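Local coordinates for hypothetical protein (Pectobacterium atrosepticum SCRI1043, PDB 2P7I) that probably transfers methyl groups from S-adenosylmethionine to a substrate not yet identified, as a member of the class I, Rossmann-like methyltransferases, at residues V70-E75 / H92-D97; N45-G50 / D105-T110; L139-A144 / C175-D180. All coordinates share one frame; numbering follows the deposited sequence. Where two conformers were deposited one is given.

All three contacts touch the same mixed sheet. Contact 2 is its buried middle: two parallel strands with aliphatic side chains on one face, and aliphatic ones mixed with Glu48 and Asn106 on the other. Contact 1 sits at one edge, where strand 67-71 runs out beside the end of strand 88-92; it is partly exposed, and a histidine, a water and polar backbone atoms do much of the work. Strands 67-71 and 46-49 are neighbours, so Val70 probably bonds to Glu48 and Gly50 of contact 2. Contact 3, also buried, lies across the chain's centre from contact 2, linked to it by a probable backbone hydrogen bond between Leu109 O and Val140 N; one direct bond and two waters join its segments.

Contact 1: residues V70-E75 / H92-D97; sequences VEASEE and HSRFED
With CG anti to the backbone N in both His92 (chi1 175°) and Glu74 (chi1 -158°), the imidazole comes against the first residue of helix 74-83. Glu74 CA lies over one face of the ring, offset toward the rim, and Glu74 CB comes to 3.6 Å from His92 CE1. At the ring's edge His92 NE2 gives a weak, bent hydrogen bond to Ala72 O (2.8 Å). Water 1 bridges the same NE2 to Glu74 N, accepting from that amide at 3.0 Å. The strands themselves meet just before this, as a parallel pair: Ser93 N donates to Glu71 O at 3.1 Å, arriving from above the carbonyl plane, and His92 CA makes a CA-H...O contact with the same oxygen. On the side toward strand 46-49, Val70 CG1 touches Phe95 CD1 (3.8 Å), and Leu49 packs against both residues. Glu71 OE2 accepts from Ser73 N while OE1 takes Phe52 N, linking the loop at Phe52 to the one after strand 67-71. If the weak bond is real, NE2 carries a proton; Glu74 OE1, 4.9 Å from His92 ND1, might then mildly favour a second, though both residues are exposed.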
loop_
_atom_site.group_PDB
_atom_site.type_symbol
_atom_site.label_atom_id
_atom_site.label_comp_id
_atom_site.label_asym_id
_atom_site.label_seq_id
_atom_site.Cartn_x
_atom_site.Cartn_y
_atom_site.Cartn_z
ATOM N N VAL B 70 12.104 13.028 -32.153
ATOM C CA VAL B 70 10.926 13.101 -33.003
ATOM C C VAL B 70 9.904 13.992 -32.325
ATOM O O VAL B 70 9.539 13.769 -31.162
ATOM C CB VAL B 70 10.303 11.713 -33.281
ATOM C CG1 VAL B 70 9.098 11.836 -34.200
ATOM C CG2 VAL B 70 11.316 10.783 -33.901
ATOM N N GLU B 71 9.447 14.996 -33.066
ATOM C CA GLU B 71 8.500 15.984 -32.564
ATOM C C GLU B 71 7.656 16.452 -33.722
ATOM O O GLU B 71 8.181 16.707 -34.807
ATOM C CB GLU B 71 9.248 17.164 -31.945
ATOM C CG GLU B 71 8.384 18.343 -31.523
ATOM C CD GLU B 71 7.177 17.960 -30.688
ATOM O OE1 GLU B 71 7.295 17.111 -29.773
ATOM O OE2 GLU B 71 6.098 18.529 -30.940
ATOM N N ALA B 72 6.347 16.543 -33.494
ATOM C CA ALA B 72 5.382 16.912 -34.550
ATOM C C ALA B 72 5.311 18.435 -34.805
ATOM O O ALA B 72 4.972 18.866 -35.918
ATOM C CB ALA B 72 4.005 16.375 -34.198
ATOM N N SER B 73 5.610 19.233 -33.779
ATOM C CA SER B 73 5.499 20.693 -33.865
ATOM C C SER B 73 6.759 21.349 -34.404
ATOM O O SER B 73 7.823 21.281 -33.777
ATOM C CB SER B 73 5.219 21.305 -32.490
ATOM O OG SER B 73 5.474 22.709 -32.521
ATOM N N GLU B 74 6.626 22.030 -35.544
ATOM C CA GLU B 74 7.745 22.749 -36.140
ATOM C C GLU B 74 8.284 23.818 -35.187
ATOM O O GLU B 74 9.499 23.987 -35.048
ATOM C CB GLU B 74 7.313 23.386 -37.451
ATOM C CG GLU B 74 8.449 23.692 -38.379
ATOM C CD GLU B 74 7.979 24.469 -39.604
ATOM O OE1 GLU B 74 6.802 24.290 -39.998
ATOM O OE2 GLU B 74 8.781 25.256 -40.159
ATOM N N GLU B 75 7.375 24.522 -34.519
ATOM C CA GLU B 75 7.759 25.613 -33.623
ATOM C C GLU B 75 8.632 25.081 -32.483
ATOM O O GLU B 75 9.744 25.562 -32.278
ATOM C CB GLU B 75 6.518 26.337 -33.084
ATOM N N HIS B 92 11.090 15.955 -37.772
ATOM C CA HIS B 92 9.844 16.666 -37.623
ATOM C C HIS B 92 8.791 15.782 -38.262
ATOM O O HIS B 92 8.699 15.712 -39.483
ATOM C CB HIS B 92 9.932 18.032 -38.319
ATOM C CG HIS B 92 8.643 18.787 -38.326
ATOM N ND1 HIS B 92 8.284 19.633 -39.355
ATOM C CD2 HIS B 92 7.619 18.813 -37.443
ATOM C CE1 HIS B 92 7.096 20.153 -39.097
ATOM N NE2 HIS B 92 6.667 19.663 -37.946
ATOM N N SER B 93 8.028 15.061 -37.447
ATOM C CA SER B 93 7.035 14.141 -37.966
ATOM C C SER B 93 6.058 13.791 -36.886
ATOM O O SER B 93 6.383 13.895 -35.707
ATOM C CB SER B 93 7.711 12.852 -38.437
ATOM O OG SER B 93 6.759 11.944 -38.984
ATOM N N ARG B 94 4.869 13.352 -37.289
ATOM C CA ARG B 94 3.979 12.639 -36.391
ATOM C C ARG B 94 4.475 11.206 -36.314
ATOM O O ARG B 94 5.079 10.691 -37.259
ATOM C CB ARG B 94 2.547 12.656 -36.902
ATOM C CG ARG B 94 1.999 14.056 -37.110
ATOM C CD ARG B 94 0.560 13.982 -37.538
ATOM N NE ARG B 94 -0.199 13.184 -36.581
ATOM C CZ ARG B 94 -0.916 13.660 -35.556
ATOM N NH1 ARG B 94 -1.032 14.973 -35.336
ATOM N NH2 ARG B 94 -1.558 12.809 -34.754
ATOM N N PHE B 95 4.216 10.545 -35.198
ATOM C CA PHE B 95 4.802 9.246 -34.971
ATOM C C PHE B 95 4.381 8.224 -36.025
ATOM O O PHE B 95 5.177 7.388 -36.451
ATOM C CB PHE B 95 4.450 8.736 -33.571
ATOM C CG PHE B 95 4.922 9.635 -32.436
ATOM C CD1 PHE B 95 6.216 10.108 -32.379
ATOM C CD2 PHE B 95 4.073 9.967 -31.404
ATOM C CE1 PHE B 95 6.643 10.921 -31.312
ATOM C CE2 PHE B 95 4.495 10.752 -30.348
ATOM C CZ PHE B 95 5.776 11.237 -30.305
ATOM N N GLU B 96 3.130 8.296 -36.459
ATOM C CA GLU B 96 2.605 7.296 -37.381
ATOM C C GLU B 96 3.248 7.375 -38.762
ATOM O O GLU B 96 3.269 6.368 -39.467
ATOM C CB GLU B 96 1.083 7.388 -37.491
ATOM C CG GLU B 96 0.568 8.787 -37.810
ATOM C CD GLU B 96 0.227 9.610 -36.566
ATOM O OE1 GLU B 96 0.989 9.599 -35.564
ATOM O OE2 GLU B 96 -0.822 10.279 -36.597
ATOM N N ASP B 97 3.780 8.545 -39.125
ATOM C CA ASP B 97 4.440 8.763 -40.431
ATOM C C ASP B 97 5.960 8.674 -40.381
ATOM O O ASP B 97 6.610 8.727 -41.415
ATOM C CB ASP B 97 4.137 10.168 -40.988
ATOM C CG ASP B 97 2.665 10.521 -40.962
ATOM O OD1 ASP B 97 1.818 9.648 -41.263
ATOM O OD2 ASP B 97 2.361 11.694 -40.645
HETATM O O HOH W 1 4.264 21.769 -37.353
#

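Contact 2: residues N45-G50 / D105-T110; sequences NLLELG and DNIVLT
Leu47 and Ile107 are paired in register across two parallel strands, 46-49 and 106-110, in the centre of the Rossmann-like sheet of a class I methyltransferase. The backbone ladder is regular from Leu47 to Leu49 and looser at the Asn45-Asn106 end: Leu47 N donates to Asn106 O and Val108 N to Leu47 O, both at 2.8 Å, and Leu49 N follows to Val108 O. At the looser end polar side chains take over. Asn106 ND2 donates to Asn45 O, and Asn45 and Asp105 exchange two bonds: Asn45 N reaches the anti lone pair of Asp105 OD2 at 3.0 Å, while Asp105 N meets Asn45 OD1 at 2.9 Å, nearly along the C=O axis.

On one face the side chains of Leu47 and Ile107 lie side by side and point the same way. Leu49 CG is anti to its own carbonyl carbon (chi1 -68°), which turns Leu49 CD1 to within 3.6 Å of Ile107 CG2. On the other face Leu46 CD1 touches Val108 CG2 at 3.7 Å.

Further out, Ile126 and Trp130 of helix 119-130 close over Leu49 and Ile107, Phe56 of helix 55-60 packs on Val108, and Asn106 ND2 also donates to Arg42 O. Glu48 is held by Thr57, and its OE2 and Gly50 O both bond a Tris molecule, probably from the crystallisation liquor, at a spot consistent with the cofactor pocket of this family. Where the strands part, water 2 gives to Leu49 O and Val108 O and accepts from Thr110 N; beside it Leu49 CB presses tightly on Leu109 CD1, at 3.5 Å.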
loop_
_atom_site.group_PDB
_atom_site.type_symbol
_atom_site.label_atom_id
_atom_site.label_comp_id
_atom_site.label_asym_id
_atom_site.label_seq_id
_atom_site.Cartn_x
_atom_site.Cartn_y
_atom_site.Cartn_z
ATOM N N ASN B 45 22.823 4.387 -28.643
ATOM C CA ASN B 45 22.114 5.623 -28.957
ATOM C C ASN B 45 20.759 5.735 -28.234
ATOM O O ASN B 45 20.318 4.807 -27.585
ATOM C CB ASN B 45 21.939 5.755 -30.467
ATOM C CG ASN B 45 21.088 4.653 -31.046
ATOM O OD1 ASN B 45 20.578 3.799 -30.313
ATOM N ND2 ASN B 45 20.882 4.687 -32.349
ATOM N N LEU B 46 20.123 6.883 -28.363
ATOM C CA LEU B 46 18.831 7.097 -27.748
ATOM C C LEU B 46 17.888 7.755 -28.727
ATOM O O LEU B 46 18.306 8.579 -29.545
ATOM C CB LEU B 46 18.983 7.953 -26.490
ATOM C CG LEU B 46 17.702 8.252 -25.696
ATOM C CD1 LEU B 46 17.946 8.230 -24.207
ATOM C CD2 LEU B 46 17.146 9.582 -26.128
ATOM N N LEU B 47 16.615 7.365 -28.645
ATOM C CA LEU B 47 15.530 7.988 -29.371
ATOM C C LEU B 47 14.565 8.621 -28.357
ATOM O O LEU B 47 14.087 7.936 -27.453
ATOM C CB LEU B 47 14.791 6.949 -30.226
ATOM C CG LEU B 47 13.520 7.371 -30.977
ATOM C CD1 LEU B 47 13.741 8.396 -32.092
ATOM C CD2 LEU B 47 12.814 6.093 -31.556
ATOM N N GLU B 48 14.281 9.912 -28.511
ATOM C CA GLU B 48 13.328 10.633 -27.655
ATOM C C GLU B 48 12.077 10.960 -28.459
ATOM O O GLU B 48 12.101 11.797 -29.375
ATOM C CB GLU B 48 13.933 11.897 -27.041
ATOM C CG GLU B 48 12.934 12.649 -26.158
ATOM C CD GLU B 48 13.432 13.980 -25.604
ATOM O OE1 GLU B 48 14.404 14.568 -26.127
ATOM O OE2 GLU B 48 12.784 14.458 -24.650
ATOM N N LEU B 49 10.998 10.256 -28.141
ATOM C CA LEU B 49 9.728 10.427 -28.825
ATOM C C LEU B 49 8.922 11.505 -28.131
ATOM O O LEU B 49 8.620 11.392 -26.949
ATOM C CB LEU B 49 8.966 9.098 -28.839
ATOM C CG LEU B 49 9.624 8.025 -29.710
ATOM C CD1 LEU B 49 8.976 6.666 -29.502
ATOM C CD2 LEU B 49 9.562 8.479 -31.172
ATOM N N GLY B 50 8.578 12.557 -28.871
ATOM C CA GLY B 50 7.845 13.704 -28.327
ATOM C C GLY B 50 8.751 14.654 -27.587
ATOM O O GLY B 50 8.522 14.951 -26.432
ATOM N N ASP B 105 18.913 1.841 -29.069
ATOM C CA ASP B 105 19.246 1.078 -27.869
ATOM C C ASP B 105 18.415 1.496 -26.663
ATOM O O ASP B 105 18.162 0.694 -25.776
ATOM C CB ASP B 105 20.733 1.231 -27.571
ATOM C CG ASP B 105 21.584 0.734 -28.715
ATOM O OD1 ASP B 105 21.541 -0.490 -28.975
ATOM O OD2 ASP B 105 22.258 1.572 -29.357
ATOM N N ASN B 106 18.007 2.760 -26.659
ATOM C CA ASN B 106 17.208 3.369 -25.602
ATOM C C ASN B 106 16.124 4.202 -26.274
ATOM O O ASN B 106 16.421 5.014 -27.160
ATOM C CB ASN B 106 18.068 4.309 -24.725
ATOM C CG ASN B 106 19.241 3.596 -24.055
ATOM O OD1 ASN B 106 19.111 3.060 -22.944
ATOM N ND2 ASN B 106 20.398 3.607 -24.724
ATOM N N ILE B 107 14.870 4.013 -25.865
ATOM C CA ILE B 107 13.764 4.843 -26.380
ATOM C C ILE B 107 13.051 5.476 -25.220
ATOM O O ILE B 107 12.714 4.779 -24.258
ATOM C CB ILE B 107 12.792 4.033 -27.279
ATOM C CG1 ILE B 107 13.582 3.466 -28.475
ATOM C CG2 ILE B 107 11.621 4.943 -27.737
ATOM C CD1 ILE B 107 12.758 2.593 -29.450
ATOM N N VAL B 108 12.874 6.793 -25.265
ATOM C CA VAL B 108 12.247 7.508 -24.165
ATOM C C VAL B 108 10.874 7.975 -24.609
ATOM O O VAL B 108 10.753 8.647 -25.633
ATOM C CB VAL B 108 13.105 8.711 -23.676
ATOM C CG1 VAL B 108 12.281 9.607 -22.716
ATOM C CG2 VAL B 108 14.392 8.219 -23.011
ATOM N N LEU B 109 9.839 7.555 -23.856
ATOM C CA LEU B 109 8.465 8.038 -24.080
ATOM C C LEU B 109 7.851 8.475 -22.752
ATOM O O LEU B 109 7.221 7.681 -22.029
ATOM C CB LEU B 109 7.612 6.978 -24.793
ATOM C CG LEU B 109 6.275 7.402 -25.389
ATOM C CD1 LEU B 109 6.379 8.332 -26.642
ATOM C CD2 LEU B 109 5.408 6.140 -25.685
ATOM N N THR B 110 8.134 9.726 -22.390
ATOM C CA THR B 110 7.737 10.252 -21.080
ATOM C C THR B 110 6.679 11.302 -21.240
ATOM O O THR B 110 6.886 12.299 -21.943
ATOM C CB THR B 110 8.912 10.843 -20.245
ATOM O OG1 THR B 110 9.645 11.826 -20.998
ATOM C CG2 THR B 110 9.836 9.737 -19.804
HETATM O O HOH W 2 9.403 11.318 -24.475
#

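Contact 3: residues L139-A144 / C175-D180; sequences LVCPNA and CTYALD
Cys141 leans from the end of its strand toward Tyr177. Its CB stands 4.2 Å from Tyr177 CD2, and Cys141 SG, set beside the backbone N by a chi1 of -69°, closes to 3.8 Å from Tyr177 CD2. The sulfur sits 4.7 Å from the ring centroid and 50° off its normal, an oblique sulfur-aromatic contact. Tyr177 OH goes on to Asp185 of helix 179-188.

The backbones join just beyond. Ala144 N donates to Tyr177 O at 2.8 Å with an angle of 160°, and Ala144 CB packs on Thr176 CG2 (3.8 Å) and on Ala178 CB. Two waters extend the join: water 3 gives to Pro142 O and accepts from Tyr177 N, and water 4 gives to Asn143 OD1 and takes Leu179 N, in the first turn of the helix. Asn143 ND2 donates to Asp235 O and Cys237 O, and its OD1 also accepts from Asn145 N, which probably steadies the amide that holds water 4. Altogether this is a loop-to-loop join at the C-terminal end of inner strand 135-142, leading into helix 179-188, within the alpha/beta layers of a Rossmann-like methyltransferase fold.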
loop_
_atom_site.group_PDB
_atom_site.type_symbol
_atom_site.label_atom_id
_atom_site.label_comp_id
_atom_site.label_asym_id
_atom_site.label_seq_id
_atom_site.Cartn_x
_atom_site.Cartn_y
_atom_site.Cartn_z
ATOM N N LEU B 139 9.129 4.027 -20.524
ATOM C CA LEU B 139 7.737 4.428 -20.662
ATOM C C LEU B 139 7.199 5.041 -19.377
ATOM O O LEU B 139 7.053 4.370 -18.387
ATOM C CB LEU B 139 6.856 3.211 -21.054
ATOM C CG LEU B 139 5.358 3.449 -21.196
ATOM C CD1 LEU B 139 5.070 4.503 -22.302
ATOM C CD2 LEU B 139 4.655 2.115 -21.557
ATOM N N VAL B 140 6.913 6.335 -19.411
ATOM C CA VAL B 140 6.511 7.040 -18.170
ATOM C C VAL B 140 5.264 7.854 -18.451
ATOM O O VAL B 140 5.228 8.581 -19.392
ATOM C CB VAL B 140 7.630 7.936 -17.588
ATOM C CG1 VAL B 140 7.157 8.653 -16.330
ATOM C CG2 VAL B 140 8.886 7.120 -17.278
ATOM N N CYS B 141 4.257 7.733 -17.579
ATOM C CA CYS B 141 3.041 8.514 -17.676
ATOM C C CYS B 141 2.614 9.041 -16.306
ATOM O O CYS B 141 2.939 8.437 -15.269
ATOM C CB CYS B 141 1.915 7.623 -18.192
ATOM S SG CYS B 141 2.101 7.102 -19.912
ATOM N N PRO B 142 1.827 10.119 -16.291
ATOM C CA PRO B 142 1.217 10.587 -15.054
ATOM C C PRO B 142 0.298 9.504 -14.474
ATOM O O PRO B 142 -0.389 8.807 -15.194
ATOM C CB PRO B 142 0.431 11.837 -15.489
ATOM C CG PRO B 142 0.783 12.113 -16.748
ATOM C CD PRO B 142 1.459 10.972 -17.411
ATOM N N ASN B 143 0.351 9.312 -13.176
ATOM C CA ASN B 143 -0.356 8.239 -12.516
ATOM C C ASN B 143 -1.708 8.641 -11.972
ATOM O O ASN B 143 -1.816 9.554 -11.137
ATOM C CB ASN B 143 0.534 7.776 -11.380
ATOM C CG ASN B 143 -0.020 6.637 -10.600
ATOM O OD1 ASN B 143 -0.856 5.855 -11.098
ATOM N ND2 ASN B 143 0.487 6.471 -9.387
ATOM N N ALA B 144 -2.719 7.891 -12.363
ATOM C CA ALA B 144 -4.065 8.075 -11.856
ATOM C C ALA B 144 -4.132 7.963 -10.362
ATOM O O ALA B 144 -4.993 8.576 -9.723
ATOM C CB ALA B 144 -5.005 7.051 -12.496
ATOM N N CYS B 175 -6.350 9.755 -21.833
ATOM C CA CYS B 175 -6.347 8.666 -20.850
ATOM C C CYS B 175 -5.630 9.166 -19.610
ATOM O O CYS B 175 -4.771 10.068 -19.707
ATOM C CB CYS B 175 -5.608 7.474 -21.458
ATOM S SG CYS B 175 -5.495 5.937 -20.460
ATOM N N THR B 176 -5.897 8.529 -18.486
ATOM C CA THR B 176 -5.123 8.762 -17.310
ATOM C C THR B 176 -4.761 7.373 -16.878
ATOM O O THR B 176 -5.609 6.651 -16.313
ATOM C CB THR B 176 -5.926 9.451 -16.226
ATOM O OG1 THR B 176 -6.511 10.668 -16.750
ATOM C CG2 THR B 176 -4.994 9.891 -15.040
ATOM N N TYR B 177 -3.536 6.985 -17.203
ATOM C CA TYR B 177 -3.040 5.660 -16.868
ATOM C C TYR B 177 -2.809 5.426 -15.408
ATOM O O TYR B 177 -2.461 6.303 -14.653
ATOM C CB TYR B 177 -1.711 5.404 -17.572
ATOM C CG TYR B 177 -1.854 5.110 -19.073
ATOM C CD1 TYR B 177 -2.348 3.896 -19.514
ATOM C CD2 TYR B 177 -1.520 6.066 -20.028
ATOM C CE1 TYR B 177 -2.469 3.614 -20.880
ATOM C CE2 TYR B 177 -1.637 5.792 -21.378
ATOM C CZ TYR B 177 -2.093 4.570 -21.795
ATOM O OH TYR B 177 -2.211 4.279 -23.122
ATOM N N ALA B 178 -2.956 4.175 -15.046
ATOM C CA ALA B 178 -2.408 3.626 -13.779
ATOM C C ALA B 178 -1.554 2.422 -14.203
ATOM O O ALA B 178 -1.507 2.059 -15.409
ATOM C CB ALA B 178 -3.550 3.209 -12.818
ATOM N N LEU B 179 -0.905 1.774 -13.255
ATOM C CA LEU B 179 -0.046 0.634 -13.602
ATOM C C LEU B 179 -0.804 -0.467 -14.314
ATOM O O LEU B 179 -0.257 -1.158 -15.193
ATOM C CB LEU B 179 0.689 0.137 -12.376
ATOM C CG LEU B 179 1.902 0.971 -11.919
ATOM C CD1 LEU B 179 2.202 0.714 -10.471
ATOM C CD2 LEU B 179 3.115 0.631 -12.757
ATOM N N ASP B 180 -2.073 -0.650 -13.977
ATOM C CA ASP B 180 -2.832 -1.719 -14.595
ATOM C C ASP B 180 -3.078 -1.493 -16.092
ATOM O O ASP B 180 -2.839 -2.404 -16.942
ATOM C CB ASP B 180 -4.121 -2.067 -13.790
ATOM C CG ASP B 180 -5.219 -0.989 -13.835
ATOM O OD1 ASP B 180 -4.919 0.213 -13.680
ATOM O OD2 ASP B 180 -6.413 -1.358 -13.949
HETATM O O HOH W 3 -1.521 8.878 -17.727
HETATM O O HOH W 4 -0.636 3.027 -10.786
#